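Local coordinates for 4-phosphoerythronate dehydrogenase (Lactobacillus jensenii, PDB 4PRK), which probably catalyses the NAD-dependent interconversion of pyruvate and D-lactate, as a D-isomer-specific 2-hydroxyacid dehydrogenase, at residues V39-P52 / K64-I77. Residues are numbered along the deposited sequence; the frame is centred on the assembly and turned at random.
Sequences VDQVADCDGVLLKP and KLADYGIKSIGLRI
Tyr68 lays its ring against the loop and short 3-10 segment at 39-43, with Ala43 CA above the middle of one face, 4.0 Å from the ring centroid, a CH-pi contact. Its hydroxyl donates to Asp40 OD1 at 2.6 Å. That oxygen lies in the plane of the ring, yet the carboxylate stands nearly upright to it, the two planes 87° apart. The same OD1 takes a second bond on its syn lone pair from Lys64 NZ, 2.9 Å away, a salt bridge, while the tyrosine hydroxyl meets it on the anti side, 33° out of the carboxylate plane. Trimmed to an alanine, Tyr68 would probably leave Asp40 with Lys64 as its one mate here and bare the flank of Ala43. Next to this polar cluster, Ile70 packs its CD1 against Val42 CG1, 3.5 Å off, and the backbone from Cys45 to Gly47. Helix 60-67 ends here in a Schellman motif, with Gly69 at positive phi, and the chain re-enters the sheet: strand 47-50, the helix and strand 72-75 make a beta-alpha-beta unit of the five-stranded parallel sheet. Parallel backbone hydrogen bonds, Gly74 N to Val48 O and Leu50 N to Gly74 O, join the two strands, and Arg76 N to Leu50 O continues them just past the strand end. Gly74 has no side chain, and a CB there would run into Leu49 CD2. Leu50, on the other face, presses CD1 against Ile73 CG2 at 3.2 Å, unusually tight for two carbons. Arg76 folds back over segment 39-52, its chain bent at chi3 (-57°), which brings one guanidinium face against Lys51 CB, 3.3 Å from NH1. The charge is met by Glu12, in a salt bridge from NE to its OE2, and NH2 bonds to Phe6 O of the neighbouring strand 2-6.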
ATOM      1  N   VAL A  39      21.505  -3.280 -45.436  1.00 74.82           N
ATOM      2  CA  VAL A  39      22.637  -3.096 -44.531  1.00 75.18           C
ATOM      3  C   VAL A  39      23.499  -1.860 -44.795  1.00 75.93           C
ATOM      4  O   VAL A  39      24.026  -1.266 -43.868  1.00 79.81           O
ATOM      5  CB  VAL A  39      23.502  -4.354 -44.429  1.00 83.72           C
ATOM      6  CG1 VAL A  39      24.678  -4.115 -43.503  1.00 83.55           C
ATOM      7  CG2 VAL A  39      22.662  -5.499 -43.905  1.00 89.30           C
ATOM      8  N   ASP A  40      23.653  -1.491 -46.057  1.00 68.23           N
ATOM      9  CA  ASP A  40      24.524  -0.392 -46.450  1.00 67.01           C
ATOM     10  C   ASP A  40      24.030   0.981 -45.979  1.00 60.71           C
ATOM     11  O   ASP A  40      24.724   1.973 -46.120  1.00 56.78           O
ATOM     12  CB  ASP A  40      24.758  -0.397 -47.956  1.00 65.71           C
ATOM     13  CG  ASP A  40      25.300  -1.710 -48.451  1.00 65.53           C
ATOM     14  OD1 ASP A  40      26.139  -2.308 -47.758  1.00 61.13           O
ATOM     15  OD2 ASP A  40      24.883  -2.145 -49.539  1.00 75.66           O
ATOM     16  N   GLN A  41      22.801   1.031 -45.487  1.00 58.36           N
ATOM     17  CA  GLN A  41      22.240   2.229 -44.838  1.00 57.37           C
ATOM     18  C   GLN A  41      22.774   2.484 -43.401  1.00 56.71           C
ATOM     19  O   GLN A  41      22.559   3.532 -42.793  1.00 52.66           O
ATOM     20  CB  GLN A  41      20.727   2.103 -44.856  1.00 63.99           C
ATOM     21  CG  GLN A  41      20.251   1.494 -46.165  1.00 61.58           C
ATOM     22  CD  GLN A  41      18.843   1.864 -46.517  1.00 66.78           C
ATOM     23  OE1 GLN A  41      18.332   2.906 -46.091  1.00 67.36           O
ATOM     24  NE2 GLN A  41      18.201   1.018 -47.324  1.00 67.33           N
ATOM     25  N   VAL A  42      23.499   1.504 -42.890  1.00 60.81           N
ATOM     26  CA  VAL A  42      24.175   1.587 -41.609  1.00 63.65           C
ATOM     27  C   VAL A  42      25.478   2.339 -41.741  1.00 59.00           C
ATOM     28  O   VAL A  42      26.115   2.676 -40.766  1.00 51.57           O
ATOM     29  CB  VAL A  42      24.515   0.185 -41.091  1.00 61.50           C
ATOM     30  CG1 VAL A  42      25.073   0.261 -39.685  1.00 59.33           C
ATOM     31  CG2 VAL A  42      23.293  -0.704 -41.158  1.00 62.33           C
ATOM     32  N   ALA A  43      25.853   2.618 -42.973  1.00 65.44           N
ATOM     33  CA  ALA A  43      27.193   3.062 -43.296  1.00 65.87           C
ATOM     34  C   ALA A  43      27.552   4.344 -42.574  1.00 56.12           C
ATOM     35  O   ALA A  43      28.672   4.493 -42.113  1.00 53.07           O
ATOM     36  CB  ALA A  43      27.329   3.247 -44.798  1.00 64.09           C
ATOM     37  N   ASP A  44      26.597   5.251 -42.458  1.00 49.77           N
ATOM     38  CA  ASP A  44      26.841   6.530 -41.813  1.00 54.27           C
ATOM     39  C   ASP A  44      26.405   6.506 -40.356  1.00 56.77           C
ATOM     40  O   ASP A  44      26.207   7.539 -39.743  1.00 58.53           O
ATOM     41  CB  ASP A  44      26.198   7.689 -42.571  1.00 55.84           C
ATOM     42  CG  ASP A  44      24.733   7.480 -42.836  1.00 58.08           C
ATOM     43  OD1 ASP A  44      24.241   6.356 -42.681  1.00 63.11           O
ATOM     44  OD2 ASP A  44      24.065   8.451 -43.214  1.00 57.61           O
ATOM     45  N   CYS A  45      26.313   5.307 -39.803  1.00 50.36           N
ATOM     46  CA  CYS A  45      25.738   5.097 -38.494  1.00 51.08           C
ATOM     47  C   CYS A  45      26.740   4.626 -37.447  1.00 53.01           C
ATOM     48  O   CYS A  45      27.585   3.788 -37.715  1.00 53.55           O
ATOM     49  CB  CYS A  45      24.589   4.102 -38.600  1.00 53.55           C
ATOM     50  SG  CYS A  45      23.052   4.798 -39.226  1.00 54.71           S
ATOM     51  N   ASP A  46      26.663   5.215 -36.260  1.00 53.98           N
ATOM     52  CA  ASP A  46      27.426   4.770 -35.095  1.00 52.36           C
ATOM     53  C   ASP A  46      27.069   3.374 -34.531  1.00 51.19           C
ATOM     54  O   ASP A  46      27.926   2.662 -34.033  1.00 46.13           O
ATOM     55  CB  ASP A  46      27.387   5.834 -33.997  1.00 55.03           C
ATOM     56  CG  ASP A  46      28.204   7.062 -34.336  1.00 53.82           C
ATOM     57  OD1 ASP A  46      27.642   8.032 -34.861  1.00 53.39           O
ATOM     58  OD2 ASP A  46      29.413   7.066 -34.069  1.00 60.46           O
ATOM     59  N   GLY A  47      25.784   3.037 -34.544  1.00 57.00           N
ATOM     60  CA  GLY A  47      25.278   1.818 -33.930  1.00 55.14           C
ATOM     61  C   GLY A  47      23.922   1.403 -34.465  1.00 57.81           C
ATOM     62  O   GLY A  47      23.299   2.164 -35.185  1.00 58.53           O
ATOM     63  N   VAL A  48      23.460   0.201 -34.132  1.00 55.11           N
ATOM     64  CA  VAL A  48      22.197  -0.278 -34.674  1.00 48.04           C
ATOM     65  C   VAL A  48      21.220  -0.750 -33.583  1.00 49.27           C
ATOM     66  O   VAL A  48      21.630  -1.260 -32.530  1.00 43.09           O
ATOM     67  CB  VAL A  48      22.466  -1.354 -35.751  1.00 55.79           C
ATOM     68  CG1 VAL A  48      21.220  -2.167 -36.071  1.00 62.58           C
ATOM     69  CG2 VAL A  48      22.999  -0.689 -37.014  1.00 55.16           C
ATOM     70  N   LEU A  49      19.923  -0.517 -33.829  1.00 50.92           N
ATOM     71  CA  LEU A  49      18.838  -0.978 -32.943  1.00 48.54           C
ATOM     72  C   LEU A  49      17.916  -1.890 -33.773  1.00 47.58           C
ATOM     73  O   LEU A  49      17.320  -1.451 -34.782  1.00 42.08           O
ATOM     74  CB  LEU A  49      18.082   0.219 -32.316  1.00 49.16           C
ATOM     75  CG  LEU A  49      18.828   1.089 -31.272  1.00 50.24           C
ATOM     76  CD1 LEU A  49      17.892   2.109 -30.597  1.00 49.65           C
ATOM     77  CD2 LEU A  49      19.523   0.238 -30.209  1.00 50.22           C
ATOM     78  N   LEU A  50      17.808  -3.156 -33.342  1.00 48.43           N
ATOM     79  CA  LEU A  50      17.133  -4.193 -34.131  1.00 47.69           C
ATOM     80  C   LEU A  50      15.834  -4.661 -33.508  1.00 48.86           C
ATOM     81  O   LEU A  50      15.685  -4.684 -32.276  1.00 50.10           O
ATOM     82  CB  LEU A  50      18.058  -5.404 -34.297  1.00 53.70           C
ATOM     83  CG  LEU A  50      19.337  -5.216 -35.145  1.00 57.32           C
ATOM     84  CD1 LEU A  50      19.881  -6.568 -35.634  1.00 57.26           C
ATOM     85  CD2 LEU A  50      19.061  -4.298 -36.339  1.00 54.11           C
ATOM     86  N   LYS A  51      14.864  -4.939 -34.363  1.00 48.40           N
ATOM     87  CA  LYS A  51      13.637  -5.605 -33.994  1.00 50.22           C
ATOM     88  C   LYS A  51      13.414  -6.652 -35.048  1.00 55.57           C
ATOM     89  O   LYS A  51      12.621  -6.447 -35.964  1.00 53.66           O
ATOM     90  CB  LYS A  51      12.467  -4.635 -33.932  1.00 53.14           C
ATOM     91  CG  LYS A  51      11.163  -5.264 -33.465  1.00 56.34           C
ATOM     92  CD  LYS A  51      10.055  -4.230 -33.346  1.00 59.88           C
ATOM     93  CE  LYS A  51       8.681  -4.866 -33.452  1.00 59.63           C
ATOM     94  NZ  LYS A  51       7.633  -4.050 -32.783  1.00 62.72           N
ATOM     95  N   PRO A  52      14.175  -7.825 -34.904  1.00 56.14           N
ATOM     96  CA  PRO A  52      14.121  -8.685 -36.091  1.00 59.47           C
ATOM     97  C   PRO A  52      12.856  -9.518 -36.185  1.00 61.31           C
ATOM     98  O   PRO A  52      12.531 -10.256 -35.280  1.00 66.59           O
ATOM     99  CB  PRO A  52      15.347  -9.605 -35.949  1.00 55.26           C
ATOM    100  CG  PRO A  52      16.025  -9.263 -34.677  1.00 53.92           C
ATOM    101  CD  PRO A  52      15.010  -8.581 -33.853  1.00 53.58           C
ATOM    102  N   LYS A  64      29.537  -6.849 -42.891  1.00 75.91           N
ATOM    103  CA  LYS A  64      29.373  -5.444 -43.252  1.00 76.36           C
ATOM    104  C   LYS A  64      29.130  -4.462 -42.081  1.00 82.19           C
ATOM    105  O   LYS A  64      29.590  -3.317 -42.147  1.00 84.52           O
ATOM    106  CB  LYS A  64      28.292  -5.325 -44.314  1.00 70.58           C
ATOM    107  CG  LYS A  64      28.757  -5.920 -45.627  1.00 67.76           C
ATOM    108  CD  LYS A  64      27.625  -6.009 -46.624  1.00 70.23           C
ATOM    109  CE  LYS A  64      27.994  -5.315 -47.925  1.00 69.54           C
ATOM    110  NZ  LYS A  64      26.766  -4.942 -48.664  1.00 73.07           N
ATOM    111  N   LEU A  65      28.425  -4.887 -41.022  1.00 78.95           N
ATOM    112  CA  LEU A  65      28.335  -4.065 -39.789  1.00 73.14           C
ATOM    113  C   LEU A  65      29.722  -3.872 -39.186  1.00 69.85           C
ATOM    114  O   LEU A  65      30.118  -2.752 -38.828  1.00 67.29           O
ATOM    115  CB  LEU A  65      27.446  -4.712 -38.730  1.00 66.56           C
ATOM    116  CG  LEU A  65      26.003  -4.977 -39.131  1.00 70.00           C
ATOM    117  CD1 LEU A  65      25.324  -5.772 -38.025  1.00 71.09           C
ATOM    118  CD2 LEU A  65      25.271  -3.674 -39.445  1.00 68.42           C
ATOM    119  N   ALA A  66      30.444  -4.986 -39.071  1.00 67.27           N
ATOM    120  CA  ALA A  66      31.839  -4.980 -38.649  1.00 69.43           C
ATOM    121  C   ALA A  66      32.687  -4.106 -39.565  1.00 66.26           C
ATOM    122  O   ALA A  66      33.472  -3.313 -39.084  1.00 66.41           O
ATOM    123  CB  ALA A  66      32.385  -6.391 -38.619  1.00 73.98           C
ATOM    124  N   ASP A  67      32.509  -4.239 -40.875  1.00 67.99           N
ATOM    125  CA  ASP A  67      33.164  -3.333 -41.834  1.00 77.02           C
ATOM    126  C   ASP A  67      32.830  -1.848 -41.565  1.00 73.34           C
ATOM    127  O   ASP A  67      33.700  -0.992 -41.728  1.00 65.01           O
ATOM    128  CB  ASP A  67      32.799  -3.682 -43.298  1.00 82.06           C
ATOM    129  CG  ASP A  67      33.765  -4.681 -43.952  1.00 82.36           C
ATOM    130  OD1 ASP A  67      34.324  -5.570 -43.264  1.00 84.92           O
ATOM    131  OD2 ASP A  67      33.940  -4.574 -45.186  1.00 81.06           O
ATOM    132  N   TYR A  68      31.591  -1.543 -41.154  1.00 72.74           N
ATOM    133  CA  TYR A  68      31.198  -0.143 -40.898  1.00 68.88           C
ATOM    134  C   TYR A  68      31.532   0.354 -39.489  1.00 63.32           C
ATOM    135  O   TYR A  68      31.041   1.385 -39.074  1.00 54.15           O
ATOM    136  CB  TYR A  68      29.715   0.074 -41.197  1.00 74.91           C
ATOM    137  CG  TYR A  68      29.312  -0.246 -42.622  1.00 80.95           C
ATOM    138  CD1 TYR A  68      30.080   0.187 -43.712  1.00 83.09           C
ATOM    139  CD2 TYR A  68      28.148  -0.953 -42.882  1.00 76.53           C
ATOM    140  CE1 TYR A  68      29.700  -0.105 -45.011  1.00 84.10           C
ATOM    141  CE2 TYR A  68      27.766  -1.249 -44.169  1.00 77.73           C
ATOM    142  CZ  TYR A  68      28.539  -0.827 -45.225  1.00 86.11           C
ATOM    143  OH  TYR A  68      28.134  -1.132 -46.498  1.00 94.46           O
ATOM    144  N   GLY A  69      32.367  -0.381 -38.761  1.00 68.86           N
ATOM    145  CA  GLY A  69      32.807   0.026 -37.427  1.00 71.51           C
ATOM    146  C   GLY A  69      31.772  -0.187 -36.328  1.00 71.49           C
ATOM    147  O   GLY A  69      32.005   0.216 -35.171  1.00 61.95           O
ATOM    148  N   ILE A  70      30.641  -0.819 -36.676  1.00 66.04           N
ATOM    149  CA  ILE A  70      29.563  -1.060 -35.711  1.00 66.18           C
ATOM    150  C   ILE A  70      30.086  -2.109 -34.734  1.00 64.23           C
ATOM    151  O   ILE A  70      30.543  -3.179 -35.166  1.00 58.23           O
ATOM    152  CB  ILE A  70      28.253  -1.583 -36.371  1.00 65.90           C
ATOM    153  CG1 ILE A  70      27.669  -0.592 -37.394  1.00 65.66           C
ATOM    154  CG2 ILE A  70      27.204  -1.869 -35.312  1.00 67.81           C
ATOM    155  CD1 ILE A  70      27.062   0.665 -36.785  1.00 64.67           C
ATOM    156  N   LYS A  71      30.016  -1.796 -33.435  1.00 62.38           N
ATOM    157  CA  LYS A  71      30.599  -2.643 -32.378  1.00 65.19           C
ATOM    158  C   LYS A  71      29.592  -3.522 -31.614  1.00 67.88           C
ATOM    159  O   LYS A  71      30.013  -4.346 -30.785  1.00 63.32           O
ATOM    160  CB  LYS A  71      31.362  -1.782 -31.368  1.00 69.04           C
ATOM    161  CG  LYS A  71      32.426  -0.872 -31.975  1.00 72.29           C
ATOM    162  CD  LYS A  71      32.963   0.110 -30.950  1.00 75.97           C
ATOM    163  CE  LYS A  71      33.515  -0.589 -29.718  1.00 76.37           C
ATOM    164  NZ  LYS A  71      34.299   0.365 -28.885  1.00 87.53           N
ATOM    165  N   SER A  72      28.285  -3.344 -31.867  1.00 65.13           N
ATOM    166  CA  SER A  72      27.257  -4.167 -31.216  1.00 60.61           C
ATOM    167  C   SER A  72      25.965  -4.276 -32.030  1.00 58.91           C
ATOM    168  O   SER A  72      25.814  -3.606 -33.047  1.00 62.98           O
ATOM    169  CB  SER A  72      26.954  -3.639 -29.806  1.00 57.66           C
ATOM    170  OG  SER A  72      26.183  -2.442 -29.840  1.00 66.28           O
ATOM    171  N   ILE A  73      25.080  -5.182 -31.589  1.00 61.56           N
ATOM    172  CA  ILE A  73      23.673  -5.277 -32.042  1.00 63.38           C
ATOM    173  C   ILE A  73      22.698  -5.046 -30.846  1.00 60.40           C
ATOM    174  O   ILE A  73      22.595  -5.880 -29.897  1.00 55.17           O
ATOM    175  CB  ILE A  73      23.381  -6.626 -32.736  1.00 63.18           C
ATOM    176  CG1 ILE A  73      24.234  -6.776 -33.998  1.00 67.49           C
ATOM    177  CG2 ILE A  73      21.911  -6.747 -33.132  1.00 66.58           C
ATOM    178  CD1 ILE A  73      24.303  -8.213 -34.490  1.00 67.43           C
ATOM    179  N   GLY A  74      22.002  -3.909 -30.903  1.00 52.14           N
ATOM    180  CA  GLY A  74      21.044  -3.523 -29.861  1.00 48.36           C
ATOM    181  C   GLY A  74      19.654  -4.050 -30.195  1.00 50.03           C
ATOM    182  O   GLY A  74      18.879  -3.406 -30.919  1.00 50.01           O
ATOM    183  N   LEU A  75      19.367  -5.251 -29.725  1.00 44.91           N
ATOM    184  CA  LEU A  75      18.004  -5.761 -29.677  1.00 51.51           C
ATOM    185  C   LEU A  75      17.163  -4.814 -28.862  1.00 49.31           C
ATOM    186  O   LEU A  75      17.562  -4.461 -27.736  1.00 44.66           O
ATOM    187  CB  LEU A  75      17.946  -7.112 -28.953  1.00 53.91           C
ATOM    188  CG  LEU A  75      18.182  -8.364 -29.757  1.00 58.72           C
ATOM    189  CD1 LEU A  75      18.696  -8.135 -31.165  1.00 58.09           C
ATOM    190  CD2 LEU A  75      19.139  -9.225 -28.959  1.00 69.39           C
ATOM    191  N   ARG A  76      16.012  -4.415 -29.408  1.00 45.69           N
ATOM    192  CA  ARG A  76      15.056  -3.564 -28.643  1.00 48.88           C
ATOM    193  C   ARG A  76      14.093  -4.435 -27.847  1.00 49.83           C
ATOM    194  O   ARG A  76      13.327  -3.936 -26.988  1.00 49.61           O
ATOM    195  CB  ARG A  76      14.260  -2.633 -29.568  1.00 42.24           C
ATOM    196  CG  ARG A  76      15.135  -1.625 -30.324  1.00 43.91           C
ATOM    197  CD  ARG A  76      14.307  -0.445 -30.815  1.00 43.76           C
ATOM    198  NE  ARG A  76      13.153  -0.769 -31.684  1.00 41.87           N
ATOM    199  CZ  ARG A  76      13.239  -1.141 -32.960  1.00 44.01           C
ATOM    200  NH1 ARG A  76      12.137  -1.363 -33.674  1.00 43.05           N
ATOM    201  NH2 ARG A  76      14.438  -1.301 -33.539  1.00 52.44           N
ATOM    202  N   ILE A  77      14.141  -5.730 -28.166  1.00 50.20           N
ATOM    203  CA  ILE A  77      13.294  -6.737 -27.565  1.00 52.85           C
ATOM    204  C   ILE A  77      14.091  -7.642 -26.633  1.00 53.65           C
ATOM    205  O   ILE A  77      15.315  -7.490 -26.451  1.00 48.43           O
ATOM    206  CB  ILE A  77      12.595  -7.569 -28.634  1.00 46.19           C
ATOM    207  CG1 ILE A  77      13.600  -8.366 -29.441  1.00 45.66           C
ATOM    208  CG2 ILE A  77      11.794  -6.645 -29.529  1.00 48.83           C
ATOM    209  CD1 ILE A  77      12.932  -9.140 -30.558  1.00 48.62           C
TER